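PDB 3SC6: dTDP-4-dehydrorhamnose reductase from Bacillus anthracis, which catalyses the NADP(H)-dependent interconversion of dTDP-4-dehydrorhamnose and dTDP-L-rhamnose, the reductive step that completes dTDP-L-rhamnose biosynthesis. Local coordinates for residues 163-168 / 225-230; 219-224 / 235-240. All coordinates share one frame; numbering follows the deposited sequence.

Interaction 1 (163-168 / 225-230); sequences NFVKTM and KKIFSY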
ATOM      1  N   ASN A 163       9.665  -7.527  -5.673  1.00 67.59           N
ATOM      2  CA  ASN A 163       9.629  -6.946  -4.342  1.00 66.49           C
ATOM      3  C   ASN A 163      10.944  -7.244  -3.631  1.00 66.83           C
ATOM      4  O   ASN A 163      11.779  -7.992  -4.146  1.00 67.60           O
ATOM      5  CB  ASN A 163       8.411  -7.448  -3.555  1.00 65.93           C
ATOM      6  CG  ASN A 163       8.412  -8.948  -3.358  1.00 67.64           C
ATOM      7  OD1 ASN A 163       9.444  -9.603  -3.476  1.00 71.55           O
ATOM      8  ND2 ASN A 163       7.258  -9.495  -3.010  1.00 68.38           N
ATOM      9  N   PHE A 164      11.132  -6.660  -2.456  1.00 66.28           N
ATOM     10  CA  PHE A 164      12.360  -6.863  -1.697  1.00 66.58           C
ATOM     11  C   PHE A 164      12.574  -8.313  -1.264  1.00 67.08           C
ATOM     12  O   PHE A 164      13.705  -8.763  -1.189  1.00 68.57           O
ATOM     13  CB  PHE A 164      12.383  -5.934  -0.482  1.00 66.26           C
ATOM     14  CG  PHE A 164      13.647  -6.020   0.333  1.00 67.48           C
ATOM     15  CD1 PHE A 164      14.732  -5.210   0.034  1.00 67.91           C
ATOM     16  CD2 PHE A 164      13.743  -6.889   1.410  1.00 67.30           C
ATOM     17  CE1 PHE A 164      15.890  -5.277   0.784  1.00 68.33           C
ATOM     18  CE2 PHE A 164      14.901  -6.959   2.166  1.00 67.43           C
ATOM     19  CZ  PHE A 164      15.974  -6.152   1.854  1.00 68.34           C
ATOM     20  N   VAL A 165      11.507  -9.050  -0.986  1.00 66.84           N
ATOM     21  CA  VAL A 165      11.676 -10.440  -0.566  1.00 67.75           C
ATOM     22  C   VAL A 165      12.158 -11.324  -1.722  1.00 68.99           C
ATOM     23  O   VAL A 165      13.059 -12.143  -1.538  1.00 69.58           O
ATOM     24  CB  VAL A 165      10.400 -11.016   0.052  1.00 67.47           C
ATOM     25  CG1 VAL A 165      10.606 -12.476   0.416  1.00 68.19           C
ATOM     26  CG2 VAL A 165      10.010 -10.215   1.279  1.00 67.02           C
ATOM     27  N   LYS A 166      11.563 -11.163  -2.905  1.00 69.15           N
ATOM     28  CA  LYS A 166      11.966 -11.959  -4.071  1.00 70.43           C
ATOM     29  C   LYS A 166      13.394 -11.619  -4.505  1.00 70.75           C
ATOM     30  O   LYS A 166      14.120 -12.488  -4.976  1.00 71.66           O
ATOM     31  CB  LYS A 166      11.025 -11.742  -5.261  1.00 70.66           C
ATOM     32  CG  LYS A 166       9.576 -12.181  -5.071  1.00 70.98           C
ATOM     33  CD  LYS A 166       8.776 -11.870  -6.345  1.00 71.89           C
ATOM     34  CE  LYS A 166       7.317 -12.269  -6.242  1.00 71.10           C
ATOM     35  NZ  LYS A 166       7.152 -13.722  -6.019  1.00 74.64           N
ATOM     36  N   THR A 167      13.783 -10.354  -4.358  1.00 70.24           N
ATOM     37  CA  THR A 167      15.126  -9.914  -4.739  1.00 71.02           C
ATOM     38  C   THR A 167      16.211 -10.582  -3.889  1.00 72.16           C
ATOM     39  O   THR A 167      17.222 -11.034  -4.425  1.00 73.31           O
ATOM     40  CB  THR A 167      15.270  -8.373  -4.669  1.00 70.39           C
ATOM     41  OG1 THR A 167      14.356  -7.764  -5.590  1.00 69.63           O
ATOM     42  CG2 THR A 167      16.678  -7.944  -5.031  1.00 70.29           C
ATOM     43  N   MET A 168      16.004 -10.651  -2.575  1.00 72.02           N
ATOM     44  CA  MET A 168      16.989 -11.279  -1.690  1.00 73.40           C
ATOM     45  C   MET A 168      17.186 -12.759  -2.022  1.00 74.87           C
ATOM     46  O   MET A 168      18.315 -13.241  -2.063  1.00 76.23           O
ATOM     47  CB  MET A 168      16.589 -11.137  -0.216  1.00 73.06           C
ATOM     48  CG  MET A 168      16.498  -9.710   0.332  1.00 73.06           C
ATOM     49  SD  MET A 168      18.023  -8.727   0.304  1.00 76.33           S
ATOM     50  CE  MET A 168      17.890  -7.841  -1.245  1.00 75.47           C
ATOM     51  N   LYS A 225      18.047 -10.399   6.956  1.00 71.87           N
ATOM     52  CA  LYS A 225      18.527 -11.572   7.697  1.00 73.65           C
ATOM     53  C   LYS A 225      17.440 -12.599   7.916  1.00 73.90           C
ATOM     54  O   LYS A 225      17.621 -13.781   7.618  1.00 74.95           O
ATOM     55  CB  LYS A 225      19.073 -11.208   9.084  1.00 74.72           C
ATOM     56  CG  LYS A 225      20.324 -10.363   9.142  1.00 75.80           C
ATOM     57  CD  LYS A 225      20.707 -10.154  10.613  1.00 77.60           C
ATOM     58  CE  LYS A 225      21.987  -9.364  10.783  1.00 78.40           C
ATOM     59  NZ  LYS A 225      23.166 -10.042  10.185  1.00 79.39           N
ATOM     60  N   LYS A 226      16.310 -12.149   8.444  1.00 73.65           N
ATOM     61  CA  LYS A 226      15.209 -13.053   8.714  1.00 74.43           C
ATOM     62  C   LYS A 226      14.590 -13.675   7.451  1.00 74.01           C
ATOM     63  O   LYS A 226      13.944 -14.720   7.532  1.00 74.82           O
ATOM     64  CB  LYS A 226      14.194 -12.407   9.662  1.00 74.34           C
ATOM     65  CG  LYS A 226      13.046 -13.322  10.049  1.00 74.93           C
ATOM     66  CD  LYS A 226      12.216 -12.756  11.192  1.00 75.37           C
ATOM     67  CE  LYS A 226      13.056 -12.636  12.478  1.00 76.34           C
ATOM     68  NZ  LYS A 226      12.275 -12.104  13.629  1.00 78.18           N
ATOM     69  N   ILE A 227      14.788 -13.051   6.291  1.00 73.12           N
ATOM     70  CA  ILE A 227      14.253 -13.618   5.057  1.00 72.72           C
ATOM     71  C   ILE A 227      15.076 -14.868   4.764  1.00 74.26           C
ATOM     72  O   ILE A 227      14.534 -15.902   4.370  1.00 74.40           O
ATOM     73  CB  ILE A 227      14.315 -12.648   3.859  1.00 71.61           C
ATOM     74  CG1 ILE A 227      13.378 -11.463   4.090  1.00 70.32           C
ATOM     75  CG2 ILE A 227      13.869 -13.349   2.588  1.00 70.62           C
ATOM     76  CD1 ILE A 227      13.364 -10.459   2.957  1.00 69.10           C
ATOM     77  N   PHE A 228      16.389 -14.773   4.983  1.00 75.49           N
ATOM     78  CA  PHE A 228      17.281 -15.902   4.747  1.00 77.55           C
ATOM     79  C   PHE A 228      17.110 -16.937   5.846  1.00 79.62           C
ATOM     80  O   PHE A 228      17.389 -18.114   5.641  1.00 80.77           O
ATOM     81  CB  PHE A 228      18.748 -15.469   4.663  1.00 77.99           C
ATOM     82  CG  PHE A 228      19.021 -14.457   3.590  1.00 76.63           C
ATOM     83  CD1 PHE A 228      18.567 -14.660   2.304  1.00 76.48           C
ATOM     84  CD2 PHE A 228      19.788 -13.338   3.852  1.00 77.22           C
ATOM     85  CE1 PHE A 228      18.817 -13.737   1.308  1.00 75.86           C
ATOM     86  CE2 PHE A 228      20.055 -12.417   2.857  1.00 76.78           C
ATOM     87  CZ  PHE A 228      19.568 -12.618   1.582  1.00 75.96           C
ATOM     88  N   SER A 229      16.665 -16.492   7.018  1.00 80.84           N
ATOM     89  CA  SER A 229      16.452 -17.392   8.139  1.00 83.26           C
ATOM     90  C   SER A 229      15.365 -18.393   7.752  1.00 84.43           C
ATOM     91  O   SER A 229      15.556 -19.601   7.892  1.00 85.96           O
ATOM     92  CB  SER A 229      16.049 -16.616   9.393  1.00 83.29           C
ATOM     93  OG  SER A 229      15.848 -17.490  10.489  1.00 85.30           O
ATOM     94  N   TYR A 230      14.226 -17.891   7.265  1.00 84.27           N
ATOM     95  CA  TYR A 230      13.129 -18.775   6.852  1.00 85.53           C
ATOM     96  C   TYR A 230      13.456 -19.474   5.539  1.00 86.08           C
ATOM     97  O   TYR A 230      13.020 -20.600   5.308  1.00 87.56           O
ATOM     98  CB  TYR A 230      11.785 -18.047   6.727  1.00 84.30           C
ATOM     99  CG  TYR A 230      11.223 -17.505   8.023  1.00 86.10           C
ATOM    100  CD1 TYR A 230      10.556 -18.344   8.909  1.00 89.56           C
ATOM    101  CD2 TYR A 230      11.278 -16.152   8.324  1.00 86.37           C
ATOM    102  CE1 TYR A 230      10.021 -17.861  10.087  1.00 90.48           C
ATOM    103  CE2 TYR A 230      10.734 -15.659   9.499  1.00 86.89           C
ATOM    104  CZ  TYR A 230      10.109 -16.517  10.375  1.00 88.76           C
ATOM    105  OH  TYR A 230       9.568 -16.028  11.541  1.00 88.92           O
TER
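Ile-227 reaches from helix 220-231 into the first turn of helix 164-172, meeting Phe-164, Val-165 and Met-168. Its CB faces the opposing helix and divides the side chain into two branches. The short one, CG2, lies 4.0 Å from Val-165 CG1. The long one leaves with CG1 beside the backbone N, anti to the carbonyl carbon (chi1 -67°), and then runs fully extended, so that the terminal methyl reaches all three partners. There CD1 sits 3.8 Å from Val-165 CG2, and it approaches the Phe-164 ring obliquely, 3.9 Å from CE2. Farther along the helix, Met-168 CG lies 4.2 Å from the same CD1, the two side chains running at about a right angle. Val-165 thus receives both branches of the isoleucine, one on each of its methyls.

One residue on, Phe-228 turns its ring edge to the backbone of Met-168: CE1 is 3.4 Å from Met-168 O, which lies near the ring plane, and CB of the methionine packs against CE1 and CZ. The Met-168 chain bends at both the CB-CG and CG-SD bonds and carries its end away from helix 220-231, leaving SD in an oblique Met-aromatic contact, 5.5 Å from the centroid of the Phe-228 ring. The segment axes cross at -64° and approach to 10.2 Å. Asn-163 is the N-cap of helix 164-172, its OD1 accepting from Lys-166 N.

This buried apolar crossing joins two helices of the RmlD family fold. Helix 273-283 packs alongside it through Phe-280 on Val-165 and Leu-277 on Ile-227, while strand 177-181 meets Phe-164 and Met-168, and Tyr-157 of strand 148-157 touches Val-165.

Interaction 2 (219-224 / 235-240); sequences SWFEFA and VNVLPV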
ATOM      1  N   SER A 219      13.825  -3.294   9.902  1.00 71.81           N
ATOM      2  CA  SER A 219      14.816  -2.585   9.086  1.00 71.23           C
ATOM      3  C   SER A 219      15.157  -3.507   7.931  1.00 69.59           C
ATOM      4  O   SER A 219      15.157  -4.725   8.105  1.00 69.53           O
ATOM      5  CB  SER A 219      16.079  -2.263   9.883  1.00 73.46           C
ATOM      6  OG  SER A 219      16.722  -3.446  10.321  1.00 75.47           O
ATOM      7  N   TRP A 220      15.458  -2.947   6.761  1.00 67.72           N
ATOM      8  CA  TRP A 220      15.784  -3.782   5.604  1.00 66.38           C
ATOM      9  C   TRP A 220      16.846  -4.802   5.961  1.00 67.94           C
ATOM     10  O   TRP A 220      16.802  -5.942   5.501  1.00 67.57           O
ATOM     11  CB  TRP A 220      16.234  -2.956   4.398  1.00 65.59           C
ATOM     12  CG  TRP A 220      15.220  -1.960   3.948  1.00 61.96           C
ATOM     13  CD1 TRP A 220      15.257  -0.612   4.135  1.00 59.45           C
ATOM     14  CD2 TRP A 220      13.962  -2.247   3.332  1.00 57.93           C
ATOM     15  NE1 TRP A 220      14.129  -0.032   3.613  1.00 58.95           N
ATOM     16  CE2 TRP A 220      13.312  -1.016   3.120  1.00 57.66           C
ATOM     17  CE3 TRP A 220      13.331  -3.425   2.916  1.00 56.11           C
ATOM     18  CZ2 TRP A 220      12.060  -0.927   2.514  1.00 55.73           C
ATOM     19  CZ3 TRP A 220      12.091  -3.337   2.314  1.00 55.83           C
ATOM     20  CH2 TRP A 220      11.467  -2.095   2.118  1.00 55.10           C
ATOM     21  N   PHE A 221      17.790  -4.379   6.794  1.00 69.79           N
ATOM     22  CA  PHE A 221      18.885  -5.225   7.249  1.00 71.50           C
ATOM     23  C   PHE A 221      18.372  -6.410   8.081  1.00 71.88           C
ATOM     24  O   PHE A 221      18.615  -7.565   7.723  1.00 71.98           O
ATOM     25  CB  PHE A 221      19.880  -4.367   8.034  1.00 73.22           C
ATOM     26  CG  PHE A 221      21.042  -5.126   8.593  1.00 75.39           C
ATOM     27  CD1 PHE A 221      22.149  -5.398   7.808  1.00 77.62           C
ATOM     28  CD2 PHE A 221      21.057  -5.509   9.925  1.00 77.53           C
ATOM     29  CE1 PHE A 221      23.231  -6.081   8.326  1.00 79.48           C
ATOM     30  CE2 PHE A 221      22.139  -6.186  10.452  1.00 79.95           C
ATOM     31  CZ  PHE A 221      23.230  -6.474   9.650  1.00 80.75           C
ATOM     32  N   GLU A 222      17.668  -6.130   9.179  1.00 72.05           N
ATOM     33  CA  GLU A 222      17.126  -7.195  10.038  1.00 72.92           C
ATOM     34  C   GLU A 222      16.112  -8.026   9.266  1.00 71.55           C
ATOM     35  O   GLU A 222      15.991  -9.237   9.469  1.00 71.58           O
ATOM     36  CB  GLU A 222      16.449  -6.613  11.277  1.00 73.58           C
ATOM     37  CG  GLU A 222      17.368  -5.848  12.201  1.00 77.14           C
ATOM     38  CD  GLU A 222      16.634  -5.255  13.393  1.00 80.33           C
ATOM     39  OE1 GLU A 222      15.387  -5.363  13.452  1.00 77.82           O
ATOM     40  OE2 GLU A 222      17.309  -4.665  14.266  1.00 85.09           O
ATOM     41  N   PHE A 223      15.374  -7.355   8.392  1.00 70.27           N
ATOM     42  CA  PHE A 223      14.368  -8.002   7.572  1.00 69.35           C
ATOM     43  C   PHE A 223      15.088  -8.941   6.617  1.00 69.45           C
ATOM     44  O   PHE A 223      14.695 -10.095   6.458  1.00 69.49           O
ATOM     45  CB  PHE A 223      13.527  -6.935   6.853  1.00 68.38           C
ATOM     46  CG  PHE A 223      12.439  -7.485   5.976  1.00 67.05           C
ATOM     47  CD1 PHE A 223      11.314  -8.056   6.534  1.00 67.39           C
ATOM     48  CD2 PHE A 223      12.476  -7.305   4.610  1.00 66.79           C
ATOM     49  CE1 PHE A 223      10.298  -8.534   5.743  1.00 66.69           C
ATOM     50  CE2 PHE A 223      11.450  -7.768   3.814  1.00 66.66           C
ATOM     51  CZ  PHE A 223      10.362  -8.382   4.382  1.00 66.43           C
ATOM     52  N   ALA A 224      16.172  -8.454   6.020  1.00 69.33           N
ATOM     53  CA  ALA A 224      16.957  -9.254   5.093  1.00 69.44           C
ATOM     54  C   ALA A 224      17.423 -10.534   5.782  1.00 70.55           C
ATOM     55  O   ALA A 224      17.210 -11.628   5.262  1.00 70.15           O
ATOM     56  CB  ALA A 224      18.146  -8.461   4.577  1.00 69.35           C
ATOM     57  N   VAL A 235      23.893 -16.959   4.053  1.00 90.90           N
ATOM     58  CA  VAL A 235      24.456 -15.781   3.406  1.00 89.97           C
ATOM     59  C   VAL A 235      24.606 -14.660   4.429  1.00 89.57           C
ATOM     60  O   VAL A 235      23.776 -14.513   5.322  1.00 89.03           O
ATOM     61  CB  VAL A 235      23.550 -15.289   2.263  1.00 88.60           C
ATOM     62  CG1 VAL A 235      24.106 -14.013   1.653  1.00 87.97           C
ATOM     63  CG2 VAL A 235      23.389 -16.375   1.203  1.00 89.51           C
ATOM     64  N   ASN A 236      25.667 -13.871   4.297  1.00 89.95           N
ATOM     65  CA  ASN A 236      25.919 -12.766   5.216  1.00 90.08           C
ATOM     66  C   ASN A 236      25.290 -11.477   4.728  1.00 88.28           C
ATOM     67  O   ASN A 236      25.111 -11.281   3.527  1.00 87.58           O
ATOM     68  CB  ASN A 236      27.419 -12.545   5.381  1.00 91.90           C
ATOM     69  CG  ASN A 236      28.130 -13.761   5.921  1.00 94.38           C
ATOM     70  OD1 ASN A 236      27.500 -14.768   6.247  1.00 95.98           O
ATOM     71  ND2 ASN A 236      29.452 -13.675   6.023  1.00 96.90           N
ATOM     72  N   VAL A 237      24.962 -10.596   5.666  1.00 87.74           N
ATOM     73  CA  VAL A 237      24.357  -9.314   5.338  1.00 86.34           C
ATOM     74  C   VAL A 237      25.181  -8.201   5.981  1.00 87.37           C
ATOM     75  O   VAL A 237      25.395  -8.200   7.194  1.00 88.11           O
ATOM     76  CB  VAL A 237      22.900  -9.235   5.822  1.00 85.03           C
ATOM     77  CG1 VAL A 237      22.312  -7.874   5.495  1.00 83.83           C
ATOM     78  CG2 VAL A 237      22.072 -10.341   5.185  1.00 83.38           C
ATOM     79  N   LEU A 238      25.646  -7.259   5.163  1.00 87.42           N
ATOM     80  CA  LEU A 238      26.454  -6.143   5.649  1.00 88.71           C
ATOM     81  C   LEU A 238      25.612  -4.877   5.795  1.00 87.97           C
ATOM     82  O   LEU A 238      24.998  -4.432   4.832  1.00 86.71           O
ATOM     83  CB  LEU A 238      27.618  -5.886   4.687  1.00 89.84           C
ATOM     84  CG  LEU A 238      28.577  -7.062   4.457  1.00 90.57           C
ATOM     85  CD1 LEU A 238      29.632  -6.704   3.421  1.00 90.54           C
ATOM     86  CD2 LEU A 238      29.232  -7.504   5.759  1.00 91.87           C
ATOM     87  N   PRO A 239      25.594  -4.283   7.001  1.00 89.00           N
ATOM     88  CA  PRO A 239      24.816  -3.072   7.235  1.00 88.79           C
ATOM     89  C   PRO A 239      25.454  -1.830   6.623  1.00 89.98           C
ATOM     90  O   PRO A 239      26.604  -1.521   6.926  1.00 91.67           O
ATOM     91  CB  PRO A 239      24.810  -2.958   8.759  1.00 90.00           C
ATOM     92  CG  PRO A 239      26.074  -3.589   9.184  1.00 91.48           C
ATOM     93  CD  PRO A 239      26.356  -4.685   8.197  1.00 90.73           C
ATOM     94  N   VAL A 240      24.706  -1.125   5.777  1.00 89.51           N
ATOM     95  CA  VAL A 240      25.209   0.087   5.129  1.00 91.15           C
ATOM     96  C   VAL A 240      24.279   1.272   5.383  1.00 91.56           C
ATOM     97  O   VAL A 240      23.101   1.094   5.693  1.00 90.36           O
ATOM     98  CB  VAL A 240      25.385  -0.105   3.608  1.00 90.46           C
ATOM     99  CG1 VAL A 240      26.425  -1.177   3.326  1.00 90.80           C
ATOM    100  CG2 VAL A 240      24.057  -0.452   2.952  1.00 88.88           C
TER
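A CH-pi contact between Phe-221 and Pro-239 marks the packing of a helix on the strand that follows it, at the edge of the Rossmann-fold reductase, where helix 220-231 lies against a small two-stranded parallel sheet. The helix leads through a short connection into strand 236-240, which returns almost exactly antiparallel to it (175° between the segment axes) at a closest approach of 9.0 Å. The strand pairs with strand 177-181, and their sheet is separate from the large Rossmann sheet.

Phe-221 does most of the joining. With CG anti to the backbone N (chi1 178°), its ring is carried out from the start of the helix toward the strand. Pro-239 CB lies over one face, 3.9 Å from the ring centroid and displaced from the ring centre, and the proline ring lies flank to flank with the phenylalanine. The edge of the aromatic ring meets strand backbone instead: Val-237 O lies near the ring plane, 3.2 Å from CE1, and Leu-238 C is also at this edge. Val-237 itself points toward the helix, and its side chain and that of Phe-221 run antiparallel past one another, bringing CG1 against CD1 and CE1. The Leu-238 side chain points away from the helix, so that this residue meets the ring through its backbone alone. Ala-182, in a loop, touches both Phe-221 and Pro-239.

The helix start is held separately: Ser-219 is its N-cap, with OG accepting from Glu-222 N at 3.1 Å. Burial increases from Pro-239, which is exposed, to Val-237 and Ala-224, which are buried. One turn along from Phe-221, the small side chain of Ala-224 points at the strand, and its CB lies 4.3 Å from Val-237 CG1.

Helix 220-231 serves both contacts, giving helix 164-172 its partner in interaction 1 and strand 236-240 its partner in interaction 2. The two segment pairs alternate along the chain and their centres lie about 9 Å apart. Interaction 1 is buried and made of isoleucine, valine, methionine and two phenylalanine rings between crossed helices; interaction 2 is partly buried, with an aromatic ring laid on proline and strand backbone near the surface. They touch directly: Phe-223, from 219-224, packs on Phe-164 and Val-165, and Phe-228, from 225-230, reaches Val-237. Trp-220 also meets Phe-164, so the two contacts adjoin along helix 220-231.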